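Local coordinates for protein hydrazine synthase subunit beta (Candidatus Kuenenia stuttgartiensis, PDB 5C2V) that serves as a component of the hydrazine synthase complex, which condenses nitric oxide with ammonium to hydrazine, and may modulate passage of the hydroxylamine intermediate between active sites, at residues Asp11-Phe16 and Phe340-Thr345; Val62-Ala67 and Ile102-Asp107; Ile186-Asn191 and His208-Asn213. One frame throughout, in Å; residues are numbered along the deposited sequence.

The chain folds as a beta-propeller of seven sheets, and the three contacts sample it at different places. Interaction 1 joins the first sheet to the last, interaction 2 joins the second to the third, and interaction 3 opens the hairpin that starts the fifth. Interactions 2 and 3 fall within the sequence that interaction 1 brackets. Centres lie about 25 Å (1 and 2), 28 Å (1 and 3) and 32 Å (2 and 3) apart, the last pair on opposite sides of the chain's centre; nearest atoms are about 11, 11 and 15 Å apart. Interaction 3 supplies H187 and E188 of the trimethyl glycine pocket; it and interaction 1 border the gamma subunit, which does not touch interaction 2.

Interaction 1. Residues Asp11-Phe16 and Phe340-Thr345; sequences DLPGPF and FSNNVT
Ring closure of the propeller brings N342, at the turn of the last sheet, against L12-G14, which lead into strand 15-20, and P15, its first residue. One hydrogen bond crosses: G14 N donates to N342 OD1 at 2.9 Å. It is a bent bond, with 136° at the hydrogen, and the donor is tilted from the carbonyl plane of the side-chain amide rather than lying in it. L12 meets the other end of the same amide, its side chain crossing that of N342 at about a right angle; L12 CB and L12 CD1 each come to 3.4 Å from N342 ND2. P15 closes on the backbone side, with P15 CD 3.7 Å from N342 CA, while P13 CD stands 3.9 Å from N342 OD1.

N342 belongs to a G1 beta bulge in the hairpin of strands 333-338 and 343-348: two residues, N342 and N343, lie opposite the single N338, and N342 has the left-handed backbone (phi 55°) of the bulge's first position. With N342 CG turned anti to its carbonyl carbon (chi1 -66°), the amide extends to G14, which has positive phi as well. N342 ND2 is bonded to the backbone carbonyl of A13 of the gamma subunit, so both polar ends of the amide have partners. N343-T345 pair antiparallel with a strand of that gamma subunit, which continues the three-stranded last sheet across the interface.

Interaction 2. Residues Val62-Ala67 and Ile102-Asp107; sequences VTPDGA and IKISPD
I104, the last residue of strand 99-104, has its CB directed toward V62-P64, with two branches making the contacts. Its CG1 turns anti to the carbonyl carbon (chi1 -41°), and I104 CG1 lies 3.5 Å from a backbone oxygen, V62 O. The other branch reaches the proline in the one apolar side-chain pair across the segments: I104 CG2 is 3.9 Å from P64 CD, and the two side chains cross obliquely. A61 and A111 also touch I104, so it is wedged among strands of two neighbouring sheets.

S105 follows, and contributes through its backbone, with S105 O 3.9 Å from P64 CG. Its side chain points away, and its OG is hydrogen-bonded to the backbone N of T110. This is the loop that joins the first two strands of a propeller blade, and V62-A67 occupy the corresponding loop of the preceding blade; T-P-D in one matches S-P-D in the other. In the earlier loop D65 OD1 takes the backbone N-H of A67 at 3.0 Å, nearly straight at 170° and from above the carboxylate plane, which makes an Asx turn. T63 OG1 donates to that same D65 OD1, so two donors hold the carboxylate.

P106 comes next and again offers its carbonyl: P106 O sits 3.8 Å from P64 CG, so the CG corner of the P64 ring meets two successive backbone oxygens.

Interaction 3. Residues Ile186-Asn191 and His208-Asn213; sequences IHESSN and HQTPKN. With BET (trimethyl glycine), chain R.
The H208 imidazole is met obliquely by two aliphatic groups of the other segment: S189 CB lies 3.6 Å from H208 ND1, and I186 CG2 lies 3.8 Å from H208 NE2. With chi1 at 67°, CG lies between the backbone N and the carbonyl carbon, which puts the ring beside both groups. Its NE2 is hydrogen-bonded to T231 OG1, and its ND1 makes a weak bond to Q209 O, so both nitrogens help to fix its rotation. The second flat pair is amide against amide. N191 ND2 donates to Q209 OE1 at 2.9 Å, with planes 37° apart; the acceptor lies almost in the N191 amide plane, while Q209 NE2 turns to N228 OD1.

Between these groups runs the start of the hairpin formed by strands 190-197 and 203-211. S190 and Q209 are an antiparallel hydrogen-bonded pair: S190 N to Q209 O is 2.8 Å, and the return bond from Q209 N to S190 O is straighter, at 166°. Farther along, P211 CG packs 3.6 Å from S190 OG, and the P211 side chain is about 8 Å from a bound heme c. One water donates to both H187 O and T210 OG1, which also bonds N229 OD1, tying the turn to the strand.

At the turn lies trimethyl glycine. Its methyl C3 approaches the H187 ring obliquely, 3.8 Å from H187 CD2, and its carboxylate oxygen O is 3.6 Å from E188 OE2. R243 hydrogen-bonds to the ligand, and R302 forms a salt bridge with E188. Two carboxylates this close would be expected to repel; the arginines and the ligand's own ammonium probably offset this, while the quaternary nitrogen, which has no N-H to donate, is approached through the carbons around it, and through its charge.

Interaction 1. Residues Asp11-Phe16 and Phe340-Thr345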
ATOM      1  N   ASP B  11     -43.685  -7.658 -48.943  1.00 50.22           N
ATOM      2  CA  ASP B  11     -44.878  -8.292 -48.390  1.00 55.43           C
ATOM      3  C   ASP B  11     -44.873  -8.250 -46.865  1.00 74.73           C
ATOM      4  O   ASP B  11     -45.854  -8.621 -46.221  1.00 53.35           O
ATOM      5  CB  ASP B  11     -44.990  -9.742 -48.868  1.00 68.65           C
ATOM      6  CG  ASP B  11     -45.038  -9.858 -50.379  1.00 76.05           C
ATOM      7  OD1 ASP B  11     -45.513  -8.908 -51.036  1.00 73.50           O
ATOM      8  OD2 ASP B  11     -44.603 -10.903 -50.908  1.00 82.98           O
ATOM      9  N   LEU B  12     -43.761  -7.794 -46.294  1.00 66.55           N
ATOM     10  CA  LEU B  12     -43.568  -7.816 -44.848  1.00 50.37           C
ATOM     11  C   LEU B  12     -44.087  -6.548 -44.172  1.00 67.90           C
ATOM     12  O   LEU B  12     -43.854  -5.442 -44.659  1.00 61.90           O
ATOM     13  CB  LEU B  12     -42.087  -8.014 -44.524  1.00 65.33           C
ATOM     14  CG  LEU B  12     -41.442  -9.228 -45.197  1.00 53.29           C
ATOM     15  CD1 LEU B  12     -39.959  -9.293 -44.885  1.00 55.18           C
ATOM     16  CD2 LEU B  12     -42.142 -10.508 -44.772  1.00 49.36           C
ATOM     17  N   PRO B  13     -44.798  -6.711 -43.044  1.00 61.88           N
ATOM     18  CA  PRO B  13     -45.405  -5.600 -42.298  1.00 55.53           C
ATOM     19  C   PRO B  13     -44.389  -4.628 -41.693  1.00 52.04           C
ATOM     20  O   PRO B  13     -44.618  -3.419 -41.746  1.00 59.52           O
ATOM     21  CB  PRO B  13     -46.196  -6.311 -41.195  1.00 60.17           C
ATOM     22  CG  PRO B  13     -45.521  -7.625 -41.033  1.00 65.85           C
ATOM     23  CD  PRO B  13     -45.064  -8.011 -42.405  1.00 58.66           C
ATOM     24  N   GLY B  14     -43.295  -5.139 -41.133  1.00 54.06           N
ATOM     25  CA  GLY B  14     -42.251  -4.270 -40.614  1.00 51.64           C
ATOM     26  C   GLY B  14     -42.646  -3.413 -39.423  1.00 64.05           C
ATOM     27  O   GLY B  14     -42.612  -2.187 -39.528  1.00 66.35           O
ATOM     28  N   PRO B  15     -43.067  -4.037 -38.304  1.00 51.43           N
ATOM     29  CA  PRO B  15     -43.644  -3.221 -37.226  1.00 53.32           C
ATOM     30  C   PRO B  15     -42.703  -2.126 -36.719  1.00 52.09           C
ATOM     31  O   PRO B  15     -41.582  -2.413 -36.299  1.00 55.59           O
ATOM     32  CB  PRO B  15     -43.890  -4.246 -36.112  1.00 53.96           C
ATOM     33  CG  PRO B  15     -43.854  -5.587 -36.778  1.00 57.73           C
ATOM     34  CD  PRO B  15     -42.911  -5.450 -37.920  1.00 42.86           C
ATOM     35  N   PHE B  16     -43.174  -0.881 -36.761  1.00 52.09           N
ATOM     36  CA  PHE B  16     -42.421   0.259 -36.248  1.00 48.08           C
ATOM     37  C   PHE B  16     -42.771   0.741 -34.835  1.00 64.81           C
ATOM     38  O   PHE B  16     -42.019   1.513 -34.239  1.00 60.34           O
ATOM     39  CB  PHE B  16     -42.591   1.425 -37.223  1.00 53.71           C
ATOM     40  CG  PHE B  16     -41.449   2.390 -37.217  1.00 57.90           C
ATOM     41  CD1 PHE B  16     -40.241   2.053 -37.803  1.00 42.22           C
ATOM     42  CD2 PHE B  16     -41.584   3.643 -36.642  1.00 42.48           C
ATOM     43  CE1 PHE B  16     -39.186   2.939 -37.805  1.00 42.13           C
ATOM     44  CE2 PHE B  16     -40.532   4.535 -36.643  1.00 40.96           C
ATOM     45  CZ  PHE B  16     -39.330   4.183 -37.225  1.00 52.89           C
ATOM     46  N   PHE B 340     -37.474  -5.962 -38.403  1.00 37.50           N
ATOM     47  CA  PHE B 340     -36.867  -6.867 -39.373  1.00 45.61           C
ATOM     48  C   PHE B 340     -37.368  -8.296 -39.206  1.00 48.88           C
ATOM     49  O   PHE B 340     -37.596  -9.001 -40.189  1.00 54.14           O
ATOM     50  CB  PHE B 340     -35.341  -6.830 -39.260  1.00 48.73           C
ATOM     51  CG  PHE B 340     -34.741  -5.497 -39.603  1.00 50.78           C
ATOM     52  CD1 PHE B 340     -34.706  -5.058 -40.916  1.00 61.38           C
ATOM     53  CD2 PHE B 340     -34.207  -4.685 -38.617  1.00 43.20           C
ATOM     54  CE1 PHE B 340     -34.158  -3.831 -41.238  1.00 49.63           C
ATOM     55  CE2 PHE B 340     -33.654  -3.459 -38.932  1.00 51.19           C
ATOM     56  CZ  PHE B 340     -33.630  -3.032 -40.245  1.00 64.05           C
ATOM     57  N   SER B 341     -37.544  -8.716 -37.959  1.00 54.92           N
ATOM     58  CA  SER B 341     -38.030 -10.059 -37.669  1.00 51.43           C
ATOM     59  C   SER B 341     -39.545 -10.136 -37.827  1.00 48.42           C
ATOM     60  O   SER B 341     -40.125 -11.223 -37.791  1.00 41.25           O
ATOM     61  CB  SER B 341     -37.621 -10.484 -36.258  1.00 49.35           C
ATOM     62  OG  SER B 341     -36.212 -10.538 -36.131  1.00 55.70           O
ATOM     63  N   ASN B 342     -40.171  -8.974 -38.001  1.00 44.51           N
ATOM     64  CA  ASN B 342     -41.618  -8.871 -38.175  1.00 62.84           C
ATOM     65  C   ASN B 342     -42.399  -9.534 -37.051  1.00 58.91           C
ATOM     66  O   ASN B 342     -43.337 -10.290 -37.309  1.00 64.02           O
ATOM     67  CB  ASN B 342     -42.043  -9.484 -39.514  1.00 60.28           C
ATOM     68  CG  ASN B 342     -41.510  -8.716 -40.702  1.00 58.45           C
ATOM     69  OD1 ASN B 342     -41.581  -7.489 -40.748  1.00 58.22           O
ATOM     70  ND2 ASN B 342     -40.970  -9.438 -41.677  1.00 65.97           N
ATOM     71  N   ASN B 343     -42.025  -9.261 -35.805  1.00 62.01           N
ATOM     72  CA  ASN B 343     -42.704  -9.935 -34.696  1.00 54.99           C
ATOM     73  C   ASN B 343     -42.666  -9.155 -33.389  1.00 64.83           C
ATOM     74  O   ASN B 343     -42.163  -8.044 -33.347  1.00 59.03           O
ATOM     75  CB  ASN B 343     -42.109 -11.333 -34.483  1.00 59.08           C
ATOM     76  CG  ASN B 343     -40.598 -11.316 -34.338  1.00 50.79           C
ATOM     77  OD1 ASN B 343     -40.001 -10.291 -34.017  1.00 53.67           O
ATOM     78  ND2 ASN B 343     -39.972 -12.462 -34.578  1.00 43.03           N
ATOM     79  N   VAL B 344     -43.214  -9.736 -32.328  1.00 65.48           N
ATOM     80  CA  VAL B 344     -43.224  -9.079 -31.027  1.00 68.92           C
ATOM     81  C   VAL B 344     -42.686 -10.004 -29.944  1.00 65.24           C
ATOM     82  O   VAL B 344     -43.151 -11.133 -29.790  1.00 58.38           O
ATOM     83  CB  VAL B 344     -44.640  -8.609 -30.632  1.00 72.96           C
ATOM     84  CG1 VAL B 344     -44.645  -8.063 -29.210  1.00 50.91           C
ATOM     85  CG2 VAL B 344     -45.147  -7.557 -31.611  1.00 47.37           C
ATOM     86  N   THR B 345     -41.698  -9.519 -29.197  1.00 59.71           N
ATOM     87  CA  THR B 345     -41.127 -10.286 -28.100  1.00 62.56           C
ATOM     88  C   THR B 345     -41.866  -9.995 -26.798  1.00 53.65           C
ATOM     89  O   THR B 345     -42.050  -8.833 -26.418  1.00 42.68           O
ATOM     90  CB  THR B 345     -39.628  -9.985 -27.918  1.00 63.29           C
ATOM     91  OG1 THR B 345     -38.915 -10.370 -29.101  1.00 67.24           O
ATOM     92  CG2 THR B 345     -39.068 -10.747 -26.727  1.00 52.33           C
TER

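Interaction 2. Residues Val62-Ala67 and Ile102-Asp107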
ATOM      1  N   VAL B  62     -54.184   5.116 -27.915  1.00 67.85           N
ATOM      2  CA  VAL B  62     -55.523   4.627 -27.603  1.00 58.29           C
ATOM      3  C   VAL B  62     -56.265   5.585 -26.673  1.00 56.02           C
ATOM      4  O   VAL B  62     -55.674   6.155 -25.756  1.00 69.87           O
ATOM      5  CB  VAL B  62     -55.468   3.228 -26.950  1.00 63.80           C
ATOM      6  CG1 VAL B  62     -56.865   2.638 -26.818  1.00 56.06           C
ATOM      7  CG2 VAL B  62     -54.573   2.304 -27.756  1.00 56.60           C
ATOM      8  N   THR B  63     -57.560   5.763 -26.920  1.00 71.52           N
ATOM      9  CA  THR B  63     -58.408   6.563 -26.046  1.00 75.08           C
ATOM     10  C   THR B  63     -58.583   5.856 -24.702  1.00 78.13           C
ATOM     11  O   THR B  63     -58.548   4.627 -24.645  1.00 76.35           O
ATOM     12  CB  THR B  63     -59.789   6.824 -26.684  1.00 68.88           C
ATOM     13  OG1 THR B  63     -60.441   5.576 -26.949  1.00 69.44           O
ATOM     14  CG2 THR B  63     -59.637   7.600 -27.984  1.00 67.57           C
ATOM     15  N   PRO B  64     -58.756   6.633 -23.616  1.00 77.14           N
ATOM     16  CA  PRO B  64     -58.907   6.094 -22.257  1.00 72.99           C
ATOM     17  C   PRO B  64     -59.974   5.004 -22.132  1.00 78.36           C
ATOM     18  O   PRO B  64     -59.803   4.074 -21.345  1.00 62.91           O
ATOM     19  CB  PRO B  64     -59.301   7.327 -21.443  1.00 61.54           C
ATOM     20  CG  PRO B  64     -58.646   8.452 -22.153  1.00 64.23           C
ATOM     21  CD  PRO B  64     -58.717   8.107 -23.615  1.00 67.22           C
ATOM     22  N   ASP B  65     -61.062   5.126 -22.886  1.00 76.31           N
ATOM     23  CA  ASP B  65     -62.110   4.110 -22.876  1.00 76.57           C
ATOM     24  C   ASP B  65     -61.728   2.904 -23.732  1.00 80.66           C
ATOM     25  O   ASP B  65     -62.173   1.785 -23.478  1.00 66.41           O
ATOM     26  CB  ASP B  65     -63.436   4.706 -23.355  1.00 73.96           C
ATOM     27  CG  ASP B  65     -63.272   5.590 -24.577  1.00 81.87           C
ATOM     28  OD1 ASP B  65     -62.473   5.239 -25.471  1.00 84.10           O
ATOM     29  OD2 ASP B  65     -63.943   6.641 -24.641  1.00 85.74           O
ATOM     30  N   GLY B  66     -60.901   3.143 -24.744  1.00 85.57           N
ATOM     31  CA  GLY B  66     -60.427   2.083 -25.617  1.00 84.94           C
ATOM     32  C   GLY B  66     -61.359   1.767 -26.770  1.00 80.86           C
ATOM     33  O   GLY B  66     -61.354   0.652 -27.289  1.00 71.78           O
ATOM     34  N   ALA B  67     -62.180   2.738 -27.159  1.00 88.65           N
ATOM     35  CA  ALA B  67     -63.074   2.563 -28.301  1.00 90.26           C
ATOM     36  C   ALA B  67     -62.467   3.057 -29.615  1.00 76.26           C
ATOM     37  O   ALA B  67     -63.027   2.822 -30.686  1.00 70.97           O
ATOM     38  CB  ALA B  67     -64.395   3.271 -28.040  1.00 85.18           C
ATOM     39  N   ILE B 102     -48.166  10.433 -31.321  1.00 62.34           N
ATOM     40  CA  ILE B 102     -49.462  10.962 -30.931  1.00 52.85           C
ATOM     41  C   ILE B 102     -49.838  10.476 -29.533  1.00 55.80           C
ATOM     42  O   ILE B 102     -49.517   9.346 -29.162  1.00 51.57           O
ATOM     43  CB  ILE B 102     -50.543  10.556 -31.956  1.00 62.08           C
ATOM     44  CG1 ILE B 102     -51.876  11.245 -31.665  1.00 70.09           C
ATOM     45  CG2 ILE B 102     -50.689   9.036 -32.024  1.00 49.44           C
ATOM     46  CD1 ILE B 102     -52.860  11.138 -32.805  1.00 65.21           C
ATOM     47  N   LYS B 103     -50.501  11.325 -28.751  1.00 61.94           N
ATOM     48  CA  LYS B 103     -50.963  10.914 -27.422  1.00 73.89           C
ATOM     49  C   LYS B 103     -52.279  11.567 -27.012  1.00 60.72           C
ATOM     50  O   LYS B 103     -52.520  12.735 -27.301  1.00 50.40           O
ATOM     51  CB  LYS B 103     -49.893  11.205 -26.368  1.00 64.54           C
ATOM     52  CG  LYS B 103     -48.846  10.112 -26.267  1.00 59.75           C
ATOM     53  CD  LYS B 103     -47.509  10.643 -25.824  1.00 64.92           C
ATOM     54  CE  LYS B 103     -46.512   9.508 -25.659  1.00 49.44           C
ATOM     55  NZ  LYS B 103     -47.185   8.201 -25.449  1.00 66.03           N
ATOM     56  N   ILE B 104     -53.123  10.803 -26.327  1.00 61.15           N
ATOM     57  CA  ILE B 104     -54.437  11.287 -25.918  1.00 68.49           C
ATOM     58  C   ILE B 104     -54.395  11.885 -24.513  1.00 55.86           C
ATOM     59  O   ILE B 104     -53.734  11.351 -23.623  1.00 67.75           O
ATOM     60  CB  ILE B 104     -55.487  10.158 -25.957  1.00 67.33           C
ATOM     61  CG1 ILE B 104     -55.300   9.293 -27.207  1.00 59.04           C
ATOM     62  CG2 ILE B 104     -56.897  10.728 -25.890  1.00 67.78           C
ATOM     63  CD1 ILE B 104     -55.541  10.028 -28.506  1.00 49.59           C
ATOM     64  N   SER B 105     -55.101  12.996 -24.326  1.00 60.05           N
ATOM     65  CA  SER B 105     -55.196  13.648 -23.024  1.00 70.98           C
ATOM     66  C   SER B 105     -55.867  12.728 -22.005  1.00 74.34           C
ATOM     67  O   SER B 105     -56.633  11.841 -22.384  1.00 64.45           O
ATOM     68  CB  SER B 105     -55.966  14.966 -23.146  1.00 62.36           C
ATOM     69  OG  SER B 105     -57.301  14.741 -23.565  1.00 72.92           O
ATOM     70  N   PRO B 106     -55.569  12.923 -20.707  1.00 78.00           N
ATOM     71  CA  PRO B 106     -56.164  12.113 -19.636  1.00 58.86           C
ATOM     72  C   PRO B 106     -57.691  12.078 -19.678  1.00 70.15           C
ATOM     73  O   PRO B 106     -58.283  11.029 -19.426  1.00 69.44           O
ATOM     74  CB  PRO B 106     -55.674  12.808 -18.365  1.00 55.11           C
ATOM     75  CG  PRO B 106     -54.381  13.419 -18.757  1.00 66.62           C
ATOM     76  CD  PRO B 106     -54.553  13.857 -20.185  1.00 57.89           C
ATOM     77  N   ASP B 107     -58.314  13.209 -19.995  1.00 65.99           N
ATOM     78  CA  ASP B 107     -59.769  13.268 -20.097  1.00 74.90           C
ATOM     79  C   ASP B 107     -60.254  12.648 -21.404  1.00 78.74           C
ATOM     80  O   ASP B 107     -61.449  12.419 -21.590  1.00 87.86           O
ATOM     81  CB  ASP B 107     -60.262  14.714 -19.973  1.00 72.90           C
ATOM     82  CG  ASP B 107     -59.503  15.677 -20.872  1.00 76.98           C
ATOM     83  OD1 ASP B 107     -59.009  15.251 -21.936  1.00 76.47           O
ATOM     84  OD2 ASP B 107     -59.404  16.868 -20.510  1.00 81.57           O
TER

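Interaction 3. Residues Ile186-Asn191 and His208-Asn213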
ATOM      1  N   ILE B 186     -30.470  19.464 -23.761  1.00 48.63           N
ATOM      2  CA  ILE B 186     -29.587  18.356 -23.427  1.00 44.52           C
ATOM      3  C   ILE B 186     -28.307  18.540 -24.226  1.00 55.84           C
ATOM      4  O   ILE B 186     -28.309  18.422 -25.451  1.00 66.79           O
ATOM      5  CB  ILE B 186     -30.212  16.985 -23.755  1.00 37.61           C
ATOM      6  CG1 ILE B 186     -31.526  16.790 -22.998  1.00 45.56           C
ATOM      7  CG2 ILE B 186     -29.237  15.864 -23.425  1.00 32.96           C
ATOM      8  CD1 ILE B 186     -32.199  15.463 -23.281  1.00 49.67           C
ATOM      9  N   HIS B 187     -27.214  18.827 -23.530  1.00 48.37           N
ATOM     10  CA  HIS B 187     -25.970  19.174 -24.203  1.00 41.52           C
ATOM     11  C   HIS B 187     -25.289  17.945 -24.789  1.00 48.51           C
ATOM     12  O   HIS B 187     -25.278  16.877 -24.174  1.00 43.40           O
ATOM     13  CB  HIS B 187     -25.027  19.901 -23.242  1.00 35.31           C
ATOM     14  CG  HIS B 187     -25.363  21.347 -23.052  1.00 44.57           C
ATOM     15  ND1 HIS B 187     -26.536  21.768 -22.464  1.00 56.39           N
ATOM     16  CD2 HIS B 187     -24.683  22.472 -23.382  1.00 55.52           C
ATOM     17  CE1 HIS B 187     -26.562  23.090 -22.435  1.00 44.64           C
ATOM     18  NE2 HIS B 187     -25.449  23.541 -22.986  1.00 60.13           N
ATOM     19  N   GLU B 188     -24.730  18.115 -25.986  1.00 52.30           N
ATOM     20  CA  GLU B 188     -24.043  17.046 -26.707  1.00 38.88           C
ATOM     21  C   GLU B 188     -24.936  15.827 -26.919  1.00 38.98           C
ATOM     22  O   GLU B 188     -24.565  14.707 -26.573  1.00 37.49           O
ATOM     23  CB  GLU B 188     -22.763  16.645 -25.968  1.00 25.60           C
ATOM     24  CG  GLU B 188     -21.737  17.762 -25.882  1.00 43.56           C
ATOM     25  CD  GLU B 188     -20.402  17.290 -25.344  1.00 48.47           C
ATOM     26  OE1 GLU B 188     -20.302  16.108 -24.953  1.00 44.30           O
ATOM     27  OE2 GLU B 188     -19.451  18.100 -25.315  1.00 51.12           O
ATOM     28  N   SER B 189     -26.116  16.052 -27.486  1.00 35.11           N
ATOM     29  CA  SER B 189     -27.051  14.965 -27.753  1.00 46.23           C
ATOM     30  C   SER B 189     -27.448  14.901 -29.224  1.00 39.26           C
ATOM     31  O   SER B 189     -27.389  15.900 -29.941  1.00 34.22           O
ATOM     32  CB  SER B 189     -28.305  15.114 -26.890  1.00 52.62           C
ATOM     33  OG  SER B 189     -29.044  16.265 -27.262  1.00 41.66           O
ATOM     34  N   SER B 190     -27.852  13.715 -29.665  1.00 34.67           N
ATOM     35  CA  SER B 190     -28.384  13.529 -31.008  1.00 40.73           C
ATOM     36  C   SER B 190     -29.358  12.358 -31.007  1.00 47.35           C
ATOM     37  O   SER B 190     -29.324  11.526 -30.100  1.00 49.29           O
ATOM     38  CB  SER B 190     -27.256  13.291 -32.017  1.00 49.10           C
ATOM     39  OG  SER B 190     -26.642  12.029 -31.813  1.00 65.78           O
ATOM     40  N   ASN B 191     -30.220  12.300 -32.019  1.00 47.40           N
ATOM     41  CA  ASN B 191     -31.151  11.184 -32.176  1.00 41.17           C
ATOM     42  C   ASN B 191     -32.061  10.936 -30.975  1.00 55.01           C
ATOM     43  O   ASN B 191     -32.062   9.833 -30.427  1.00 44.52           O
ATOM     44  CB  ASN B 191     -30.387   9.893 -32.488  1.00 34.82           C
ATOM     45  CG  ASN B 191     -29.488  10.022 -33.698  1.00 59.82           C
ATOM     46  OD1 ASN B 191     -29.814  10.722 -34.655  1.00 45.75           O
ATOM     47  ND2 ASN B 191     -28.349   9.338 -33.665  1.00 50.32           N
ATOM     48  N   HIS B 208     -31.224   8.863 -25.980  1.00 45.30           N
ATOM     49  CA  HIS B 208     -30.487   9.540 -27.041  1.00 45.13           C
ATOM     50  C   HIS B 208     -29.045   9.056 -27.144  1.00 40.48           C
ATOM     51  O   HIS B 208     -28.629   8.138 -26.436  1.00 63.52           O
ATOM     52  CB  HIS B 208     -30.503  11.053 -26.817  1.00 52.52           C
ATOM     53  CG  HIS B 208     -29.749  11.489 -25.601  1.00 61.56           C
ATOM     54  ND1 HIS B 208     -28.398  11.760 -25.617  1.00 48.80           N
ATOM     55  CD2 HIS B 208     -30.158  11.701 -24.325  1.00 49.46           C
ATOM     56  CE1 HIS B 208     -28.006  12.120 -24.408  1.00 42.43           C
ATOM     57  NE2 HIS B 208     -29.056  12.092 -23.607  1.00 47.00           N
ATOM     58  N   GLN B 209     -28.291   9.688 -28.038  1.00 51.68           N
ATOM     59  CA  GLN B 209     -26.877   9.385 -28.207  1.00 43.30           C
ATOM     60  C   GLN B 209     -26.016  10.618 -27.966  1.00 47.33           C
ATOM     61  O   GLN B 209     -26.457  11.748 -28.173  1.00 49.94           O
ATOM     62  CB  GLN B 209     -26.603   8.834 -29.608  1.00 36.62           C
ATOM     63  CG  GLN B 209     -26.994   7.381 -29.802  1.00 40.99           C
ATOM     64  CD  GLN B 209     -26.542   6.835 -31.142  1.00 41.73           C
ATOM     65  OE1 GLN B 209     -26.718   7.476 -32.177  1.00 50.27           O
ATOM     66  NE2 GLN B 209     -25.951   5.647 -31.126  1.00 49.31           N
ATOM     67  N   THR B 210     -24.788  10.388 -27.516  1.00 46.68           N
ATOM     68  CA  THR B 210     -23.810  11.451 -27.367  1.00 47.92           C
ATOM     69  C   THR B 210     -22.674  11.251 -28.358  1.00 41.88           C
ATOM     70  O   THR B 210     -21.846  10.352 -28.193  1.00 56.25           O
ATOM     71  CB  THR B 210     -23.236  11.497 -25.938  1.00 48.84           C
ATOM     72  OG1 THR B 210     -24.302  11.638 -24.991  1.00 37.17           O
ATOM     73  CG2 THR B 210     -22.256  12.651 -25.785  1.00 35.44           C
ATOM     74  N   PRO B 211     -22.638  12.085 -29.404  1.00 46.61           N
ATOM     75  CA  PRO B 211     -21.521  12.100 -30.347  1.00 39.62           C
ATOM     76  C   PRO B 211     -20.329  12.835 -29.760  1.00 34.09           C
ATOM     77  O   PRO B 211     -20.538  13.781 -29.001  1.00 32.10           O
ATOM     78  CB  PRO B 211     -22.085  12.856 -31.560  1.00 37.26           C
ATOM     79  CG  PRO B 211     -23.416  13.447 -31.112  1.00 38.45           C
ATOM     80  CD  PRO B 211     -23.566  13.203 -29.644  1.00 48.01           C
ATOM     81  N   LYS B 212     -19.106  12.435 -30.084  1.00 40.67           N
ATOM     82  CA  LYS B 212     -18.040  13.403 -29.940  1.00 42.04           C
ATOM     83  C   LYS B 212     -17.736  13.833 -31.366  1.00 49.62           C
ATOM     84  O   LYS B 212     -17.086  13.113 -32.125  1.00 56.61           O
ATOM     85  CB  LYS B 212     -16.818  12.798 -29.246  1.00 54.54           C
ATOM     86  CG  LYS B 212     -17.137  11.600 -28.348  1.00 33.89           C
ATOM     87  CD  LYS B 212     -17.842  11.992 -27.061  1.00 52.11           C
ATOM     88  CE  LYS B 212     -18.165  10.762 -26.221  1.00 56.67           C
ATOM     89  NZ  LYS B 212     -18.680  11.121 -24.870  1.00 53.18           N
ATOM     90  N   ASN B 213     -18.214  15.021 -31.714  1.00 55.05           N
ATOM     91  CA  ASN B 213     -18.085  15.559 -33.063  1.00 52.66           C
ATOM     92  C   ASN B 213     -16.766  16.275 -33.320  1.00 45.28           C
ATOM     93  O   ASN B 213     -16.269  16.309 -34.445  1.00 46.12           O
ATOM     94  CB  ASN B 213     -19.259  16.487 -33.357  1.00 44.27           C
ATOM     95  CG  ASN B 213     -19.359  17.622 -32.373  1.00 47.05           C
ATOM     96  OD1 ASN B 213     -19.910  17.471 -31.283  1.00 49.26           O
ATOM     97  ND2 ASN B 213     -18.829  18.773 -32.755  1.00 56.60           N
TER
HETATM   98  N   BET R 403     -20.334  21.797 -21.943  1.00 69.03           N
HETATM   99  CA  BET R 403     -20.966  20.675 -22.759  1.00 56.45           C
HETATM  100  C   BET R 403     -21.388  19.453 -21.778  1.00 52.06           C
HETATM  101  O   BET R 403     -20.702  18.413 -21.945  1.00 59.01           O
HETATM  102  OXT BET R 403     -22.335  19.706 -20.997  1.00 64.20           O
HETATM  103  C1  BET R 403     -19.405  22.614 -22.816  1.00 58.70           C
HETATM  104  C2  BET R 403     -19.514  21.244 -20.777  1.00 53.11           C
HETATM  105  C3  BET R 403     -21.404  22.755 -21.447  1.00 69.94           C
HETATM  106  O   HOH W   1     -24.658  14.067 -23.679  1.00 37.51           O